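Local coordinates for protein Rik1-associated factor 1 (Schizosaccharomyces pombe, PDB 4O9D) that forms part of the Clr4 methyltransferase complex, which methylates histone H3 to establish heterochromatin, this chain being the protein's own WD-repeat propeller, at residues F18-W23 / S392-C397; P22-N27 / G417-I422; T33-Y38 / S93-S98; T376-A381 / D402-S407. All coordinates share one frame; numbering follows the deposited sequence.

Contact 1: residues F18-W23 / S392-C397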
# COMPACT_ATOMS: atom_id res chain seq x y z
N PHE A 18 -7.00 -2.46 21.28
CA PHE A 18 -7.59 -1.82 22.45
C PHE A 18 -6.51 -1.15 23.32
O PHE A 18 -6.78 -0.20 24.06
CB PHE A 18 -8.36 -2.84 23.29
CG PHE A 18 -9.47 -3.53 22.55
CD1 PHE A 18 -10.41 -2.80 21.85
CD2 PHE A 18 -9.55 -4.92 22.53
CE1 PHE A 18 -11.44 -3.43 21.16
CE2 PHE A 18 -10.57 -5.57 21.85
CZ PHE A 18 -11.52 -4.82 21.17
N PHE A 19 -5.28 -1.65 23.21
CA PHE A 19 -4.19 -1.20 24.10
C PHE A 19 -3.35 -0.10 23.49
O PHE A 19 -2.51 0.48 24.18
CB PHE A 19 -3.31 -2.38 24.48
CG PHE A 19 -4.05 -3.45 25.22
CD1 PHE A 19 -4.70 -3.15 26.41
CD2 PHE A 19 -4.13 -4.74 24.73
CE1 PHE A 19 -5.41 -4.11 27.10
CE2 PHE A 19 -4.84 -5.72 25.42
CZ PHE A 19 -5.48 -5.40 26.61
N LEU A 20 -3.56 0.19 22.21
CA LEU A 20 -2.87 1.27 21.54
C LEU A 20 -3.38 2.62 22.07
O LEU A 20 -4.58 2.89 22.08
CB LEU A 20 -3.06 1.16 20.01
CG LEU A 20 -2.32 -0.02 19.34
CD1 LEU A 20 -2.74 -0.25 17.88
CD2 LEU A 20 -0.82 0.18 19.41
N LYS A 21 -2.46 3.46 22.53
CA LYS A 21 -2.85 4.78 23.00
C LYS A 21 -2.16 5.86 22.15
O LYS A 21 -1.11 5.62 21.59
CB LYS A 21 -2.49 4.95 24.47
CG LYS A 21 -3.20 3.97 25.41
CD LYS A 21 -4.73 4.09 25.33
CE LYS A 21 -5.44 3.02 26.17
NZ LYS A 21 -6.81 2.67 25.66
N PRO A 22 -2.77 7.04 22.06
CA PRO A 22 -2.10 8.11 21.31
C PRO A 22 -0.66 8.28 21.77
O PRO A 22 -0.37 8.14 22.96
CB PRO A 22 -2.92 9.36 21.65
CG PRO A 22 -3.77 8.97 22.80
CD PRO A 22 -4.00 7.51 22.71
N TRP A 23 0.23 8.54 20.82
CA TRP A 23 1.64 8.63 21.11
C TRP A 23 2.24 9.89 20.51
O TRP A 23 2.75 10.74 21.22
CB TRP A 23 2.37 7.40 20.59
CG TRP A 23 3.80 7.43 20.94
CD1 TRP A 23 4.33 7.74 22.16
CD2 TRP A 23 4.90 7.14 20.07
NE1 TRP A 23 5.70 7.66 22.10
CE2 TRP A 23 6.08 7.30 20.83
CE3 TRP A 23 5.01 6.77 18.72
CZ2 TRP A 23 7.35 7.09 20.30
CZ3 TRP A 23 6.27 6.57 18.19
CH2 TRP A 23 7.43 6.73 18.98
N SER A 392 2.47 -3.30 17.36
CA SER A 392 2.80 -2.35 18.43
C SER A 392 2.56 -0.90 18.00
O SER A 392 2.60 0.01 18.83
CB SER A 392 4.26 -2.51 18.89
OG SER A 392 5.19 -1.95 17.96
N LYS A 393 2.33 -0.69 16.72
CA LYS A 393 2.11 0.65 16.21
C LYS A 393 0.90 0.67 15.29
O LYS A 393 0.67 -0.29 14.54
CB LYS A 393 3.34 1.13 15.43
CG LYS A 393 4.63 1.17 16.26
CD LYS A 393 4.52 2.19 17.39
CE LYS A 393 5.73 2.15 18.34
NZ LYS A 393 5.87 0.83 19.05
N LEU A 394 0.13 1.76 15.35
CA LEU A 394 -0.87 2.05 14.33
C LEU A 394 -0.73 3.54 13.92
O LEU A 394 -0.60 4.42 14.77
CB LEU A 394 -2.28 1.74 14.85
CG LEU A 394 -3.43 2.17 13.94
CD1 LEU A 394 -3.42 1.39 12.60
CD2 LEU A 394 -4.80 2.01 14.65
N THR A 395 -0.70 3.79 12.62
CA THR A 395 -0.51 5.14 12.12
C THR A 395 -1.71 5.44 11.25
O THR A 395 -2.05 4.65 10.38
CB THR A 395 0.83 5.26 11.29
OG1 THR A 395 1.96 4.93 12.12
CG2 THR A 395 1.01 6.67 10.81
N VAL A 396 -2.36 6.58 11.49
CA VAL A 396 -3.54 6.97 10.74
C VAL A 396 -3.38 8.40 10.25
O VAL A 396 -2.94 9.26 11.00
CB VAL A 396 -4.80 6.84 11.65
CG1 VAL A 396 -6.05 7.24 10.90
CG2 VAL A 396 -4.90 5.41 12.16
N CYS A 397 -3.71 8.65 8.98
CA CYS A 397 -3.51 9.97 8.36
C CYS A 397 -4.81 10.50 7.75
O CYS A 397 -5.67 9.71 7.35
CB CYS A 397 -2.49 9.88 7.24
SG CYS A 397 -1.04 8.85 7.57
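Leu20 meets Ser392 and Leu394 by its two branches, and this one side chain carries most of the contact. Its CB points toward residues 392-397 but comes close to none of them itself. CG follows, anti to the carbonyl carbon and beside the backbone N (chi1 -70°). There the chain forks. CD1 continues away from CA (chi2 169°) and packs on CB of Leu394 at 3.7 Å, the two leucine side chains crossing at about a right angle. CD2 turns the other way and lies 3.5 Å from the backbone O of Ser392. This is apolar packing against a carbonyl.

A second, looser touch lies nearby. CZ3 of the Trp23 ring comes obliquely within 4.5 Å of CE of Lys393. The ammonium group of Lys393 bends back to the residue before its strand, where NZ bonds OG of Ser392 at 3.1 Å. Phe67 adds a cation-pi contact to Lys393, and Asp390 holds the Ser392 hydroxyl.

The touching backbones run 73° apart and do not pair. Strand 403-407 lies between strands 21-26 and 393-398 in the last blade and pairs with both, through Lys21 to Ser407 and Leu394 to Tyr406. Leu20, just ahead of strand 21-26, therefore reaches across strand 403-407, packing also on Tyr406, Phe387 of strand 382-387 and Phe375 of strand 371-377.

Contact 2: residues P22-N27 / G417-I422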
# COMPACT_ATOMS: atom_id res chain seq x y z
N PRO A 22 -2.77 7.04 22.06
CA PRO A 22 -2.10 8.11 21.31
C PRO A 22 -0.66 8.28 21.77
O PRO A 22 -0.37 8.14 22.96
CB PRO A 22 -2.92 9.36 21.65
CG PRO A 22 -3.77 8.97 22.80
CD PRO A 22 -4.00 7.51 22.71
N TRP A 23 0.23 8.54 20.82
CA TRP A 23 1.64 8.63 21.11
C TRP A 23 2.24 9.89 20.51
O TRP A 23 2.75 10.74 21.22
CB TRP A 23 2.37 7.40 20.59
CG TRP A 23 3.80 7.43 20.94
CD1 TRP A 23 4.33 7.74 22.16
CD2 TRP A 23 4.90 7.14 20.07
NE1 TRP A 23 5.70 7.66 22.10
CE2 TRP A 23 6.08 7.30 20.83
CE3 TRP A 23 5.01 6.77 18.72
CZ2 TRP A 23 7.35 7.09 20.30
CZ3 TRP A 23 6.27 6.57 18.19
CH2 TRP A 23 7.43 6.73 18.98
N LYS A 24 2.20 9.99 19.18
CA LYS A 24 2.76 11.15 18.51
C LYS A 24 1.82 11.64 17.45
O LYS A 24 1.15 10.86 16.78
CB LYS A 24 4.10 10.81 17.85
CG LYS A 24 5.17 10.36 18.80
CD LYS A 24 5.65 11.50 19.67
CE LYS A 24 6.85 11.08 20.49
NZ LYS A 24 7.24 12.13 21.47
N HIS A 25 1.78 12.95 17.31
CA HIS A 25 1.06 13.58 16.22
C HIS A 25 2.05 14.45 15.46
O HIS A 25 2.94 15.07 16.05
CB HIS A 25 -0.08 14.47 16.72
CG HIS A 25 -0.52 15.45 15.69
ND1 HIS A 25 -1.44 15.14 14.72
CD2 HIS A 25 -0.13 16.73 15.45
CE1 HIS A 25 -1.61 16.19 13.92
NE2 HIS A 25 -0.83 17.17 14.35
N PHE A 26 1.87 14.51 14.14
CA PHE A 26 2.79 15.20 13.27
C PHE A 26 2.05 15.82 12.08
O PHE A 26 1.18 15.18 11.49
CB PHE A 26 3.84 14.18 12.78
CG PHE A 26 4.83 14.72 11.79
CD1 PHE A 26 5.96 15.42 12.22
CD2 PHE A 26 4.68 14.47 10.43
CE1 PHE A 26 6.89 15.90 11.30
CE2 PHE A 26 5.61 14.96 9.51
CZ PHE A 26 6.71 15.67 9.95
N ASN A 27 2.38 17.07 11.75
CA ASN A 27 1.87 17.74 10.55
C ASN A 27 2.83 18.84 10.11
O ASN A 27 2.62 20.01 10.42
CB ASN A 27 0.49 18.37 10.77
CG ASN A 27 -0.12 18.94 9.46
OD1 ASN A 27 0.61 19.22 8.50
ND2 ASN A 27 -1.44 19.09 9.43
N GLY A 417 2.27 13.34 21.80
CA GLY A 417 3.49 14.11 21.87
C GLY A 417 3.88 14.54 20.47
O GLY A 417 3.08 14.40 19.52
N GLU A 418 5.09 15.06 20.35
CA GLU A 418 5.65 15.43 19.06
C GLU A 418 6.98 14.74 18.85
O GLU A 418 7.66 14.37 19.81
CB GLU A 418 5.87 16.94 18.96
CG GLU A 418 4.63 17.73 18.61
CD GLU A 418 4.87 19.23 18.71
OE1 GLU A 418 4.29 19.85 19.63
OE2 GLU A 418 5.64 19.79 17.89
N PHE A 419 7.33 14.57 17.58
CA PHE A 419 8.67 14.19 17.20
C PHE A 419 9.45 15.50 17.18
O PHE A 419 8.86 16.58 17.03
CB PHE A 419 8.70 13.52 15.82
CG PHE A 419 8.16 12.11 15.83
CD1 PHE A 419 8.95 11.05 16.25
CD2 PHE A 419 6.85 11.84 15.41
CE1 PHE A 419 8.46 9.73 16.27
CE2 PHE A 419 6.35 10.54 15.42
CZ PHE A 419 7.17 9.49 15.85
N ARG A 420 10.75 15.42 17.36
CA ARG A 420 11.58 16.60 17.20
C ARG A 420 12.24 16.51 15.83
O ARG A 420 12.88 15.51 15.51
CB ARG A 420 12.61 16.70 18.33
CG ARG A 420 12.01 17.19 19.67
CD ARG A 420 11.07 16.16 20.30
NE ARG A 420 11.09 16.23 21.76
CZ ARG A 420 10.24 15.60 22.58
NH1 ARG A 420 9.28 14.83 22.08
NH2 ARG A 420 10.36 15.74 23.89
N ILE A 421 12.04 17.54 15.02
CA ILE A 421 12.59 17.59 13.67
C ILE A 421 14.09 17.86 13.69
O ILE A 421 14.53 18.80 14.36
CB ILE A 421 11.96 18.71 12.84
CG1 ILE A 421 10.46 18.44 12.65
CG2 ILE A 421 12.65 18.81 11.48
CD1 ILE A 421 9.78 19.49 11.81
N ILE A 422 14.87 17.06 12.97
CA ILE A 422 16.32 17.21 12.96
C ILE A 422 16.79 17.43 11.52
O ILE A 422 15.99 17.37 10.59
CB ILE A 422 17.03 15.96 13.54
CG1 ILE A 422 16.60 14.69 12.80
CG2 ILE A 422 16.74 15.80 15.03
CD1 ILE A 422 17.63 13.58 12.85
O HOH W 1 5.49 15.66 15.46
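The backbone O of Glu418 is gripped by two cationic groups. NZ of Lys24 donates to it at 2.8 Å, and NH1 of Arg420 donates at 2.8 Å from the opposite face of the carbonyl plane. The lysine comes in well above that plane. The arginine bond lies near its guanidinium plane. NZ and NH1 are then 3.4 Å apart, and the Glu70 carboxylate, salt-bridged to Lys24 and in a long, weak ion pair with Arg420, probably offsets their charge.

The Lys24 chain bends at chi2 (-70°), which carries its aliphatic part across Phe419. CB lies only 3.3 Å from CE2 of Phe419, a tight fit. CG stands over the ring face, 3.9 Å from the Phe419 centroid, as a CH-pi contact. The same CG covers the centre of one Trp23 face. Phe419 in turn directs its edge at the Trp23 face, an offset edge-to-face pair with planes at 82° and centroids 5.5 Å apart.

Backbone bonds fix the approach. Gly417 N donates to Trp23 O at 2.7 Å, and His25 N donates to Gly417 O at 2.9 Å. A water links His25 O to Phe419 N.

On its other side strand 21-26 pairs with strand 403-407, where Trp23 and Lys24 form a classic beta bulge opposite Met405. Gly417 makes a single beta bridge with Lys24, and the chain then moves on as strand 420-422, which joins strand 71-74 in the sheet of the next blade.

Contact 3: residues T33-Y38 / S93-S98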
# COMPACT_ATOMS: atom_id res chain seq x y z
N THR A 33 -0.53 12.58 3.59
CA THR A 33 0.26 11.38 3.77
C THR A 33 -0.52 10.18 3.23
O THR A 33 -1.62 9.86 3.71
CB THR A 33 0.68 11.18 5.22
OG1 THR A 33 1.40 12.34 5.65
CG2 THR A 33 1.59 9.93 5.37
N VAL A 34 0.08 9.52 2.24
CA VAL A 34 -0.52 8.37 1.57
C VAL A 34 0.31 7.07 1.57
O VAL A 34 -0.13 6.09 1.00
CB VAL A 34 -0.89 8.73 0.13
CG1 VAL A 34 -1.87 9.90 0.13
CG2 VAL A 34 0.38 9.02 -0.71
N CYS A 35 1.49 7.06 2.18
CA CYS A 35 2.14 5.80 2.55
C CYS A 35 2.95 5.92 3.84
O CYS A 35 3.43 7.00 4.19
CB CYS A 35 3.05 5.24 1.45
SG CYS A 35 3.53 6.36 0.17
N VAL A 36 3.10 4.80 4.51
CA VAL A 36 3.82 4.70 5.76
C VAL A 36 4.52 3.36 5.75
O VAL A 36 3.96 2.36 5.27
CB VAL A 36 2.87 4.70 6.99
CG1 VAL A 36 3.68 4.63 8.27
CG2 VAL A 36 1.93 5.94 6.98
N ALA A 37 5.73 3.30 6.27
CA ALA A 37 6.42 2.02 6.35
C ALA A 37 7.10 1.90 7.68
O ALA A 37 7.47 2.90 8.28
CB ALA A 37 7.44 1.88 5.22
N TYR A 38 7.29 0.65 8.12
CA TYR A 38 8.07 0.37 9.30
C TYR A 38 9.20 -0.56 8.88
O TYR A 38 9.04 -1.38 7.99
CB TYR A 38 7.21 -0.31 10.37
CG TYR A 38 5.92 0.39 10.68
CD1 TYR A 38 5.87 1.42 11.63
CD2 TYR A 38 4.74 0.02 10.05
CE1 TYR A 38 4.67 2.07 11.92
CE2 TYR A 38 3.54 0.65 10.33
CZ TYR A 38 3.51 1.67 11.27
OH TYR A 38 2.30 2.29 11.56
N SER A 93 4.72 7.54 -4.17
CA SER A 93 3.72 6.55 -4.53
C SER A 93 3.88 5.28 -3.69
O SER A 93 2.91 4.61 -3.37
CB SER A 93 3.76 6.26 -6.04
OG SER A 93 5.02 5.75 -6.43
N ASP A 94 5.10 4.95 -3.29
CA ASP A 94 5.28 3.81 -2.42
C ASP A 94 6.64 3.89 -1.76
O ASP A 94 7.49 4.67 -2.15
CB ASP A 94 5.14 2.48 -3.20
CG ASP A 94 4.49 1.35 -2.35
OD1 ASP A 94 4.32 1.53 -1.12
OD2 ASP A 94 4.16 0.28 -2.92
N LEU A 95 6.83 3.09 -0.73
CA LEU A 95 8.13 2.98 -0.10
C LEU A 95 8.15 1.74 0.77
O LEU A 95 7.10 1.26 1.19
CB LEU A 95 8.48 4.23 0.71
CG LEU A 95 7.36 5.02 1.38
CD1 LEU A 95 6.76 4.24 2.52
CD2 LEU A 95 7.91 6.36 1.86
N CYS A 96 9.34 1.21 0.99
CA CYS A 96 9.47 0.05 1.84
C CYS A 96 10.91 -0.02 2.32
O CYS A 96 11.83 0.35 1.59
CB CYS A 96 9.08 -1.23 1.09
SG CYS A 96 9.88 -1.41 -0.50
N PHE A 97 11.09 -0.48 3.54
CA PHE A 97 12.42 -0.62 4.12
C PHE A 97 13.06 -1.92 3.67
O PHE A 97 12.37 -2.93 3.48
CB PHE A 97 12.33 -0.61 5.64
CG PHE A 97 12.17 0.77 6.23
CD1 PHE A 97 13.29 1.56 6.48
CD2 PHE A 97 10.92 1.27 6.54
CE1 PHE A 97 13.15 2.82 7.03
CE2 PHE A 97 10.78 2.55 7.09
CZ PHE A 97 11.91 3.31 7.33
N SER A 98 14.38 -1.89 3.50
CA SER A 98 15.14 -3.07 3.10
C SER A 98 15.09 -4.16 4.15
O SER A 98 15.01 -3.88 5.35
CB SER A 98 16.60 -2.67 2.85
OG SER A 98 17.40 -3.81 2.79
O HOH W 2 4.01 0.87 2.49
O HOH W 3 8.78 -1.47 4.77
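Two inner strands of neighbouring propeller blades meet here: strand 33-38 of one blade and the end of strand 87-97, in repeat WD 1, of the next. They run nearly parallel, with axes 6° apart and 6.3 Å at closest approach, but they belong to separate sheets. Cys35 and Ala37 point across from the first strand, and Leu95 and Phe97 answer from the second.

Leu95 CD1 is the shared atom. It touches Ala37 CB at 3.6 Å and Cys35 CB at 4.0 Å. The Leu95 chi1 of 32° is far from staggered, which suggests some strain in bringing the methyl there. Phe97 takes the other side of Ala37, with CD2 3.8 Å from Ala37 CB. Its chi1 of -79° sets CG beside the backbone N and brings the ring edge to the neighbouring strand. CE2 comes to 3.5 Å from Ala37 O near the ring plane, and CD2 lies 3.4 Å from Tyr38 C. A serine in place of Phe97 would probably leave Ala37 CB and the Tyr38 carbonyl without the ring packed against them and open a gap between the blades.

Direct backbone pairing gives way to water. One water accepts from Phe97 N at 2.8 Å and donates to Tyr38 O. Another donates to Val36 O and, weakly, to Leu95 O. Asp94 turns its charge to Lys135 of the following blade. The interface thus combines apolar packing with water-mediated bonds, which is consistent with blades that pack together while keeping separate sheets.

Contact 4: residues T376-A381 / D402-S407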
# COMPACT_ATOMS: atom_id res chain seq x y z
N THR A 376 -10.84 5.88 16.82
CA THR A 376 -10.45 7.28 16.91
C THR A 376 -11.18 8.06 15.85
O THR A 376 -11.85 7.47 15.01
CB THR A 376 -8.91 7.45 16.77
OG1 THR A 376 -8.55 8.79 17.10
CG2 THR A 376 -8.43 7.11 15.34
N GLU A 377 -11.11 9.38 15.96
CA GLU A 377 -11.72 10.31 15.02
C GLU A 377 -10.69 11.37 14.61
O GLU A 377 -10.12 12.08 15.47
CB GLU A 377 -12.95 11.00 15.60
CG GLU A 377 -13.41 12.13 14.69
CD GLU A 377 -14.75 12.70 15.05
OE1 GLU A 377 -15.32 12.30 16.08
OE2 GLU A 377 -15.23 13.56 14.28
N MET A 378 -10.43 11.47 13.31
CA MET A 378 -9.47 12.46 12.82
C MET A 378 -10.24 13.67 12.25
O MET A 378 -11.44 13.60 12.06
CB MET A 378 -8.50 11.81 11.80
CG MET A 378 -7.47 10.85 12.47
SD MET A 378 -6.03 10.51 11.48
CE MET A 378 -5.13 12.04 11.63
N ASN A 379 -9.53 14.77 12.01
CA ASN A 379 -10.17 16.04 11.66
C ASN A 379 -10.79 16.08 10.28
O ASN A 379 -11.56 16.98 9.97
CB ASN A 379 -9.15 17.19 11.77
CG ASN A 379 -8.92 17.63 13.20
OD1 ASN A 379 -9.85 17.70 14.00
ND2 ASN A 379 -7.67 17.93 13.54
N SER A 380 -10.43 15.13 9.42
CA SER A 380 -10.97 15.11 8.07
C SER A 380 -10.95 13.67 7.52
O SER A 380 -10.56 12.74 8.23
CB SER A 380 -10.14 16.07 7.20
OG SER A 380 -10.71 16.23 5.91
N ALA A 381 -11.37 13.48 6.27
CA ALA A 381 -11.31 12.16 5.62
C ALA A 381 -9.95 11.45 5.78
O ALA A 381 -8.90 12.06 5.62
CB ALA A 381 -11.66 12.28 4.12
N ASP A 402 -2.47 15.74 8.61
CA ASP A 402 -2.38 15.15 9.94
C ASP A 402 -1.89 13.71 9.87
O ASP A 402 -2.37 12.92 9.08
CB ASP A 402 -3.73 15.17 10.67
CG ASP A 402 -3.98 16.50 11.37
OD1 ASP A 402 -3.00 17.24 11.61
OD2 ASP A 402 -5.14 16.82 11.68
N VAL A 403 -0.94 13.39 10.73
CA VAL A 403 -0.50 12.01 10.94
C VAL A 403 -0.54 11.67 12.43
O VAL A 403 0.22 12.24 13.22
CB VAL A 403 0.93 11.79 10.39
CG1 VAL A 403 1.42 10.36 10.66
CG2 VAL A 403 0.95 12.07 8.93
N ASN A 404 -1.46 10.78 12.82
CA ASN A 404 -1.51 10.30 14.19
C ASN A 404 -0.86 8.94 14.37
O ASN A 404 -1.18 7.99 13.65
CB ASN A 404 -2.97 10.26 14.70
CG ASN A 404 -3.57 11.64 14.85
OD1 ASN A 404 -2.88 12.64 14.71
ND2 ASN A 404 -4.86 11.70 15.13
N MET A 405 0.03 8.84 15.35
CA MET A 405 0.65 7.57 15.71
C MET A 405 0.18 7.06 17.08
O MET A 405 0.29 7.79 18.09
CB MET A 405 2.18 7.70 15.77
CG MET A 405 2.91 7.68 14.44
SD MET A 405 4.43 6.69 14.55
CE MET A 405 4.90 6.62 12.83
N TYR A 406 -0.28 5.81 17.12
CA TYR A 406 -0.72 5.18 18.36
C TYR A 406 0.25 4.06 18.72
O TYR A 406 0.72 3.35 17.84
CB TYR A 406 -2.14 4.63 18.21
CG TYR A 406 -3.11 5.70 17.76
CD1 TYR A 406 -3.18 6.07 16.42
CD2 TYR A 406 -3.95 6.34 18.67
CE1 TYR A 406 -4.06 7.07 16.01
CE2 TYR A 406 -4.83 7.32 18.27
CZ TYR A 406 -4.88 7.68 16.94
OH TYR A 406 -5.72 8.68 16.52
N SER A 407 0.58 3.92 20.00
CA SER A 407 1.54 2.90 20.41
C SER A 407 1.09 2.23 21.70
O SER A 407 0.27 2.75 22.43
CB SER A 407 2.92 3.52 20.61
OG SER A 407 3.89 2.51 20.85
O HOH W 4 -6.83 15.02 12.53
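The hydroxyl of Thr376, set anti to its own nitrogen by a chi1 of -170°, meets the hydroxyl of Tyr406, whose chi1 of -55° sends the ring across to it. The contact joins two blades of the beta-propeller: the end of outer strand 371-377 packs against strand 403-407 of the last blade. Thr376 OG1 and Tyr406 OH are hydrogen-bonded at 2.9 Å. Asn404 ND2 also donates to Tyr406 OH, but weakly, at 3.4 Å. A phenylalanine in place of Tyr406 has no hydroxyl and would probably leave Thr376 OG1 without its bond across the blades and Asn404 ND2 without its weak one.

Met378 fills in beside this pair. Its end folds over to bring the CE methyl to 3.5 Å from Asn404 ND2 and 3.6 Å from Asp402 CB. Asn404 spends its OD1 on His25 of strand 21-26, and OD1 of Asp402 bonds Asn27. The other Asp402 oxygen faces Asn379: ND2 of Asn379 reaches OD2 of Asp402 in a weak bond of 3.3 Å. A water reinforces this link, taking the Asn379 N-H at 2.8 Å and donating to Asp402 OD2 at 2.6 Å.

How the contacts relate
The first strand, 21-26, closes the propeller by joining the last blade. Contacts 1 and 2 both start there and share Pro22 and Trp23. Contact 1 closes its loop at residues 392-397, contact 2 only near the C terminus. Contact 3 is nested inside both and ties the inner strands of two early blades. Contact 4 opens much later, at the boundary between the last two blades, from residues 376-381. It crosses contact 1 and is nested within contact 2. Strand 403-407 of contact 4 pairs with strands from contacts 1 and 2. Tyr38 of contact 3 reaches Thr395 of contact 1, so the first blade also meets the last.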